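Local coordinates for O-phospho-L-seryl-tRNA:Cys-tRNA synthase (Methanocaldococcus jannaschii DSM 2661, PDB 5X6B), which probably converts O-phosphoseryl-tRNA(Cys) into cysteinyl-tRNA(Cys) in a pyridoxal-phosphate-dependent reaction, at residues B[144-148]-B[149-153]; B[118-121]-B[122-126]; B[353-356]-B[357-360]. One frame throughout, in Å; residues are numbered along the deposited sequence.

Contact 1: residues B[144-148]-B[149-153]; sequences KNAHY and TSYVA
His147 sends its imidazole opposite its own N (chi1 -165°), while Thr149 places OG1 between its N and carbonyl carbon (chi1 61°), and the two groups meet. His147 ND1 and Thr149 OG1 are hydrogen-bonded at 2.9 Å, with either able to be the donor; OG1 approaches the ring at its edge, near its plane. The same Thr149 rotation turns the methyl toward Tyr148: CG2 lies over one ring face, 3.7 Å from the centroid and 21° off the normal, which meets the criterion for a CH-pi contact. At the edge of that ring, Tyr148 CD1 packs against Val152 CG2 at 3.9 Å. The Tyr151 ring takes a different neighbour, its CE2 lying 3.9 Å from Ala146 CB, with Ala146 O also near the ring edge. Backbone bonds start the helix: Ser150 N donates to His147 O at 2.8 Å, and Val152 N to Tyr148 O at 2.9 Å. On helix 122-132, Arg123 binds Tyr148 OH and Lys126 binds Thr149 OG1 and Ser150 OG. Strand 160-166 meets Tyr151 through Val161, strand 194-200 meets Ser150 through Leu198, and Leu291 of the second subunit packs on Thr149.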
loop_
_atom_site.group_PDB
_atom_site.type_symbol
_atom_site.label_atom_id
_atom_site.label_comp_id
_atom_site.label_asym_id
_atom_site.label_seq_id
_atom_site.Cartn_x
_atom_site.Cartn_y
_atom_site.Cartn_z
ATOM N N LYS B 144 -3.888 -5.089 32.145
ATOM C CA LYS B 144 -3.993 -6.534 31.977
ATOM C C LYS B 144 -4.714 -6.913 30.688
ATOM O O LYS B 144 -4.708 -8.077 30.285
ATOM C CB LYS B 144 -4.705 -7.158 33.182
ATOM C CG LYS B 144 -3.873 -8.204 33.897
ATOM C CD LYS B 144 -4.615 -8.844 35.059
ATOM C CE LYS B 144 -3.913 -8.530 36.377
ATOM N NZ LYS B 144 -4.363 -9.399 37.502
ATOM N N ASN B 145 -5.331 -5.927 30.042
ATOM C CA ASN B 145 -6.025 -6.151 28.777
ATOM C C ASN B 145 -5.130 -5.911 27.571
ATOM O O ASN B 145 -5.600 -5.901 26.430
ATOM C CB ASN B 145 -7.253 -5.246 28.665
ATOM C CG ASN B 145 -8.471 -5.823 29.340
ATOM O OD1 ASN B 145 -8.490 -6.993 29.729
ATOM N ND2 ASN B 145 -9.516 -5.009 29.456
ATOM N N ALA B 146 -3.843 -5.711 27.825
ATOM C CA ALA B 146 -2.911 -5.323 26.772
ATOM C C ALA B 146 -2.780 -6.389 25.688
ATOM O O ALA B 146 -2.859 -7.592 25.957
ATOM C CB ALA B 146 -1.548 -5.005 27.369
ATOM N N HIS B 147 -2.590 -5.921 24.458
ATOM C CA HIS B 147 -2.390 -6.787 23.304
ATOM C C HIS B 147 -1.077 -7.546 23.439
ATOM O O HIS B 147 -0.093 -6.999 23.942
ATOM C CB HIS B 147 -2.400 -5.960 22.018
ATOM C CG HIS B 147 -2.549 -6.774 20.773
ATOM N ND1 HIS B 147 -1.493 -7.075 19.949
ATOM C CD2 HIS B 147 -3.643 -7.353 20.212
ATOM C CE1 HIS B 147 -1.921 -7.803 18.930
ATOM N NE2 HIS B 147 -3.221 -7.985 19.071
ATOM N N TYR B 148 -1.062 -8.797 22.985
ATOM C CA TYR B 148 0.097 -9.672 23.158
ATOM C C TYR B 148 1.382 -9.042 22.626
ATOM O O TYR B 148 2.470 -9.322 23.127
ATOM C CB TYR B 148 -0.143 -11.033 22.484
ATOM C CG TYR B 148 -0.041 -11.040 20.967
ATOM C CD1 TYR B 148 1.187 -11.200 20.330
ATOM C CD2 TYR B 148 -1.175 -10.918 20.174
ATOM C CE1 TYR B 148 1.284 -11.217 18.953
ATOM C CE2 TYR B 148 -1.086 -10.933 18.794
ATOM C CZ TYR B 148 0.147 -11.080 18.188
ATOM O OH TYR B 148 0.241 -11.096 16.814
ATOM N N THR B 149 1.255 -8.186 21.619
ATOM C CA THR B 149 2.419 -7.538 21.032
ATOM C C THR B 149 3.081 -6.560 21.997
ATOM O O THR B 149 4.241 -6.204 21.820
ATOM C CB THR B 149 2.056 -6.791 19.737
ATOM O OG1 THR B 149 1.090 -5.771 20.021
ATOM C CG2 THR B 149 1.489 -7.761 18.722
ATOM N N SER B 150 2.347 -6.115 23.009
ATOM C CA SER B 150 2.949 -5.264 24.029
ATOM C C SER B 150 3.901 -6.095 24.886
ATOM O O SER B 150 4.973 -5.632 25.283
ATOM C CB SER B 150 1.879 -4.603 24.895
ATOM O OG SER B 150 1.135 -3.662 24.147
ATOM N N TYR B 151 3.501 -7.333 25.154
ATOM C CA TYR B 151 4.332 -8.271 25.895
ATOM C C TYR B 151 5.538 -8.721 25.076
ATOM O O TYR B 151 6.669 -8.723 25.567
ATOM C CB TYR B 151 3.509 -9.487 26.321
ATOM C CG TYR B 151 2.366 -9.138 27.243
ATOM C CD1 TYR B 151 2.563 -9.036 28.616
ATOM C CD2 TYR B 151 1.088 -8.904 26.742
ATOM C CE1 TYR B 151 1.522 -8.714 29.466
ATOM C CE2 TYR B 151 0.040 -8.580 27.587
ATOM C CZ TYR B 151 0.264 -8.486 28.947
ATOM O OH TYR B 151 -0.775 -8.165 29.792
ATOM N N VAL B 152 5.290 -9.099 23.825
ATOM C CA VAL B 152 6.339 -9.623 22.960
ATOM C C VAL B 152 7.375 -8.546 22.633
ATOM O O VAL B 152 8.570 -8.828 22.574
ATOM C CB VAL B 152 5.752 -10.206 21.659
ATOM C CG1 VAL B 152 6.853 -10.768 20.769
ATOM C CG2 VAL B 152 4.737 -11.288 21.986
ATOM N N ALA B 153 6.922 -7.312 22.442
ATOM C CA ALA B 153 7.841 -6.218 22.144
ATOM C C ALA B 153 8.708 -5.900 23.357
ATOM O O ALA B 153 9.872 -5.529 23.212
ATOM C CB ALA B 153 7.084 -4.977 21.692
#

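Contact 2: residues B[118-121]-B[122-126]; sequences PTHG and AREGK
This turn joins strand 115-119 to helix 122-132 and forms part of the cofactor phosphate site: the backbone N atoms of Ala122 and Arg123 donate to OP3 and OP1 of the pyridoxal phosphate carried by the modified Lys255. Across the turn, Gly121 occupies the N-cap position with a positive phi of 134°, a backbone value that glycine readily accepts. Its carbonyl serves two donors. Gly125 N reaches Gly121 O in a weak bond of 3.3 Å, closing the first helical turn, and the hydroxyl Thr119 OG1 donates to the same Gly121 O at 2.8 Å, coming from 43° above the carbonyl plane. The Thr119 methyl also packs on the helix, with CG2 4.2 Å from Gly125 CA. On another part of the turn, Glu124 CG touches His120 CB at 3.8 Å and lies at the edge of the imidazole, near its plane. Within the chain Glu124 OE2 stays 5.8 Å from His120 NE2, which bonds instead to Glu124 OE2 of the second subunit. Two consecutive amides thus meet the phosphate at the start of a helix, where the helix dipole would probably favour the anion, while the second grip on Gly121 O, from Thr119, ties the end of the strand to the very peptide whose N-H, that of Ala122, meets the phosphate.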
loop_
_atom_site.group_PDB
_atom_site.type_symbol
_atom_site.label_atom_id
_atom_site.label_comp_id
_atom_site.label_asym_id
_atom_site.label_seq_id
_atom_site.Cartn_x
_atom_site.Cartn_y
_atom_site.Cartn_z
ATOM N N PRO B 118 6.457 7.138 10.377
ATOM C CA PRO B 118 5.821 5.953 9.796
ATOM C C PRO B 118 6.462 4.671 10.302
ATOM O O PRO B 118 7.679 4.616 10.461
ATOM C CB PRO B 118 6.060 6.126 8.298
ATOM C CG PRO B 118 7.313 6.925 8.223
ATOM C CD PRO B 118 7.275 7.863 9.391
ATOM N N THR B 119 5.644 3.657 10.555
ATOM C CA THR B 119 6.125 2.374 11.045
ATOM C C THR B 119 5.485 1.230 10.269
ATOM O O THR B 119 4.596 1.447 9.449
ATOM C CB THR B 119 5.820 2.183 12.545
ATOM O OG1 THR B 119 4.404 2.247 12.757
ATOM C CG2 THR B 119 6.502 3.260 13.374
ATOM N N HIS B 120 5.935 0.010 10.543
ATOM C CA HIS B 120 5.335 -1.180 9.957
ATOM C C HIS B 120 4.142 -1.643 10.786
ATOM O O HIS B 120 3.709 -2.790 10.678
ATOM C CB HIS B 120 6.362 -2.308 9.844
ATOM C CG HIS B 120 7.559 -1.966 9.008
ATOM N ND1 HIS B 120 7.447 -1.538 7.696
ATOM C CD2 HIS B 120 8.875 -2.006 9.278
ATOM C CE1 HIS B 120 8.652 -1.321 7.209
ATOM N NE2 HIS B 120 9.545 -1.599 8.146
ATOM N N GLY B 121 3.619 -0.754 11.621
ATOM C CA GLY B 121 2.504 -1.095 12.485
ATOM C C GLY B 121 2.669 -0.628 13.920
ATOM O O GLY B 121 3.666 0.007 14.274
ATOM N N ALA B 122 1.677 -0.943 14.748
ATOM C CA ALA B 122 1.696 -0.557 16.153
ATOM C C ALA B 122 2.722 -1.381 16.941
ATOM O O ALA B 122 3.286 -0.904 17.925
ATOM C CB ALA B 122 0.305 -0.708 16.757
ATOM N N ARG B 123 2.945 -2.618 16.505
ATOM C CA ARG B 123 3.998 -3.467 17.054
ATOM C C ARG B 123 5.330 -2.729 17.077
ATOM O O ARG B 123 5.904 -2.485 18.137
ATOM C CB ARG B 123 4.150 -4.746 16.225
ATOM C CG ARG B 123 3.021 -5.747 16.355
ATOM C CD ARG B 123 3.034 -6.728 15.185
ATOM N NE ARG B 123 2.051 -7.801 15.327
ATOM C CZ ARG B 123 0.786 -7.721 14.926
ATOM N NH1 ARG B 123 0.333 -6.613 14.358
ATOM N NH2 ARG B 123 -0.031 -8.752 15.093
ATOM N N GLU B 124 5.806 -2.373 15.887
ATOM C CA GLU B 124 7.116 -1.758 15.720
ATOM C C GLU B 124 7.221 -0.436 16.463
ATOM O O GLU B 124 8.282 -0.095 16.978
ATOM C CB GLU B 124 7.422 -1.552 14.232
ATOM C CG GLU B 124 7.565 -2.847 13.433
ATOM C CD GLU B 124 8.883 -3.576 13.696
ATOM O OE1 GLU B 124 9.705 -3.082 14.502
ATOM O OE2 GLU B 124 9.095 -4.649 13.089
ATOM N N GLY B 125 6.119 0.303 16.519
ATOM C CA GLY B 125 6.088 1.570 17.226
ATOM C C GLY B 125 6.349 1.389 18.710
ATOM O O GLY B 125 7.046 2.193 19.331
ATOM N N LYS B 126 5.790 0.327 19.279
ATOM C CA LYS B 126 6.001 0.014 20.683
ATOM C C LYS B 126 7.445 -0.386 20.915
ATOM O O LYS B 126 8.109 0.130 21.815
ATOM C CB LYS B 126 5.086 -1.121 21.144
ATOM C CG LYS B 126 3.603 -0.830 21.100
ATOM C CD LYS B 126 2.849 -2.105 21.417
ATOM C CE LYS B 126 1.362 -1.942 21.265
ATOM N NZ LYS B 126 0.683 -3.250 21.477
#

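Contact 3: residues B[353-356]-B[357-360]; sequences TPVL and DEIA
Pro354 and Glu358 share the straightest of the backbone hydrogen bonds that cross this short, roughly two-turn helix 354-360. Glu358 N donates to Pro354 O at 3.0 Å with an N-H...O angle of 160°, and lies in the carbonyl plane. The same oxygen takes a second, weak bond from Asp357 N, so it is gripped by two successive amides. Two residues on, Ala360 N reaches Leu356 O at 2.9 Å, whereas the bond from Ile359 N to Val355 O is weak. Apolar packing follows the same four-residue spacing: Val355 and Ile359 lie side by side pointing the same way, and Val355 CG2 meets Ile359 CD1 at 4.1 Å. Val355 CG2 is placed opposite the backbone N, with CG1 in the slot between N and the carbonyl carbon (chi1 61°). Mixed contacts come from Glu358, whose chain is extended beyond CG and crosses Val355 at about a right angle; its OE1 comes 4.0 Å from Val355 CG2. Polar ends lead outward from the helix, Asp357 OD1 and Thr353 OG1 both bonding to Thr387, through its OG1 and its carbonyl O respectively. Leu356, Ile359 and Ala360 pack on Phe369 of helix 369-375. The helix thus has an apolar side and an acidic one: the carboxylate of Asp357, near the N-terminal end, may be favoured by the helix dipole, while exposed Glu358 lays its aliphatic CG 3.2 Å from Pro354 O.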
loop_
_atom_site.group_PDB
_atom_site.type_symbol
_atom_site.label_atom_id
_atom_site.label_comp_id
_atom_site.label_asym_id
_atom_site.label_seq_id
_atom_site.Cartn_x
_atom_site.Cartn_y
_atom_site.Cartn_z
ATOM N N THR B 353 -22.204 -16.504 24.270
ATOM C CA THR B 353 -23.272 -17.104 23.481
ATOM C C THR B 353 -23.578 -18.543 23.882
ATOM O O THR B 353 -23.251 -19.474 23.151
ATOM C CB THR B 353 -22.927 -17.066 21.977
ATOM O OG1 THR B 353 -21.710 -17.784 21.741
ATOM C CG2 THR B 353 -22.757 -15.629 21.502
ATOM N N PRO B 354 -24.229 -18.728 25.040
ATOM C CA PRO B 354 -24.552 -20.067 25.544
ATOM C C PRO B 354 -25.423 -20.867 24.580
ATOM O O PRO B 354 -25.243 -22.079 24.454
ATOM C CB PRO B 354 -25.313 -19.781 26.845
ATOM C CG PRO B 354 -24.910 -18.404 27.233
ATOM C CD PRO B 354 -24.718 -17.672 25.944
ATOM N N VAL B 355 -26.348 -20.191 23.906
ATOM C CA VAL B 355 -27.284 -20.855 23.005
ATOM C C VAL B 355 -26.553 -21.557 21.857
ATOM O O VAL B 355 -27.012 -22.581 21.356
ATOM C CB VAL B 355 -28.327 -19.852 22.441
ATOM C CG1 VAL B 355 -27.651 -18.740 21.648
ATOM C CG2 VAL B 355 -29.373 -20.568 21.598
ATOM N N LEU B 356 -25.400 -21.026 21.463
ATOM C CA LEU B 356 -24.617 -21.643 20.397
ATOM C C LEU B 356 -23.976 -22.965 20.856
ATOM O O LEU B 356 -23.780 -23.869 20.044
ATOM C CB LEU B 356 -23.552 -20.669 19.885
ATOM C CG LEU B 356 -24.078 -19.372 19.258
ATOM C CD1 LEU B 356 -22.941 -18.540 18.691
ATOM C CD2 LEU B 356 -25.113 -19.666 18.178
ATOM N N ASP B 357 -23.654 -23.065 22.150
ATOM C CA ASP B 357 -23.211 -24.317 22.778
ATOM C C ASP B 357 -24.351 -25.308 22.777
ATOM O O ASP B 357 -24.197 -26.486 22.427
ATOM C CB ASP B 357 -22.772 -24.086 24.223
ATOM C CG ASP B 357 -21.405 -23.484 24.332
ATOM O OD1 ASP B 357 -20.577 -23.686 23.416
ATOM O OD2 ASP B 357 -21.175 -22.799 25.351
ATOM N N GLU B 358 -25.506 -24.798 23.193
ATOM C CA GLU B 358 -26.705 -25.599 23.310
ATOM C C GLU B 358 -27.043 -26.219 21.974
ATOM O O GLU B 358 -27.587 -27.305 21.926
ATOM C CB GLU B 358 -27.883 -24.764 23.811
ATOM C CG GLU B 358 -27.661 -24.083 25.146
ATOM C CD GLU B 358 -28.813 -23.170 25.508
ATOM O OE1 GLU B 358 -29.777 -23.099 24.714
ATOM O OE2 GLU B 358 -28.752 -22.522 26.575
ATOM N N ILE B 359 -26.712 -25.536 20.886
ATOM C CA ILE B 359 -27.012 -26.074 19.569
ATOM C C ILE B 359 -25.881 -26.973 19.074
ATOM O O ILE B 359 -26.132 -28.009 18.459
ATOM C CB ILE B 359 -27.272 -24.954 18.552
ATOM C CG1 ILE B 359 -28.439 -24.089 19.020
ATOM C CG2 ILE B 359 -27.590 -25.542 17.192
ATOM C CD1 ILE B 359 -28.616 -22.818 18.228
ATOM N N ALA B 360 -24.643 -26.583 19.363
ATOM C CA ALA B 360 -23.471 -27.319 18.895
ATOM C C ALA B 360 -23.455 -28.758 19.398
ATOM O O ALA B 360 -23.135 -29.682 18.651
ATOM C CB ALA B 360 -22.197 -26.604 19.318
#

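In the fold
From the N terminus the chain meets contact 2 first, then contact 1, then contact 3; they run in series, and each spans one continuous segment, so none nests in or crosses another. Contact 2 turns strand 115-119, outermost within this chain in the seven-stranded sheet, into helix 122-132, and contact 1 turns strand 139-143 of the same sheet into helix 148-156. Their centres are 13 Å apart, and helix 122-132 joins them, with both also touching the second subunit. Contact 3 stands apart, its centre about 30 Å from that of contact 1 and 39 Å from that of contact 2. There, helix 354-360 follows the central strand of the separate three-stranded antiparallel sheet.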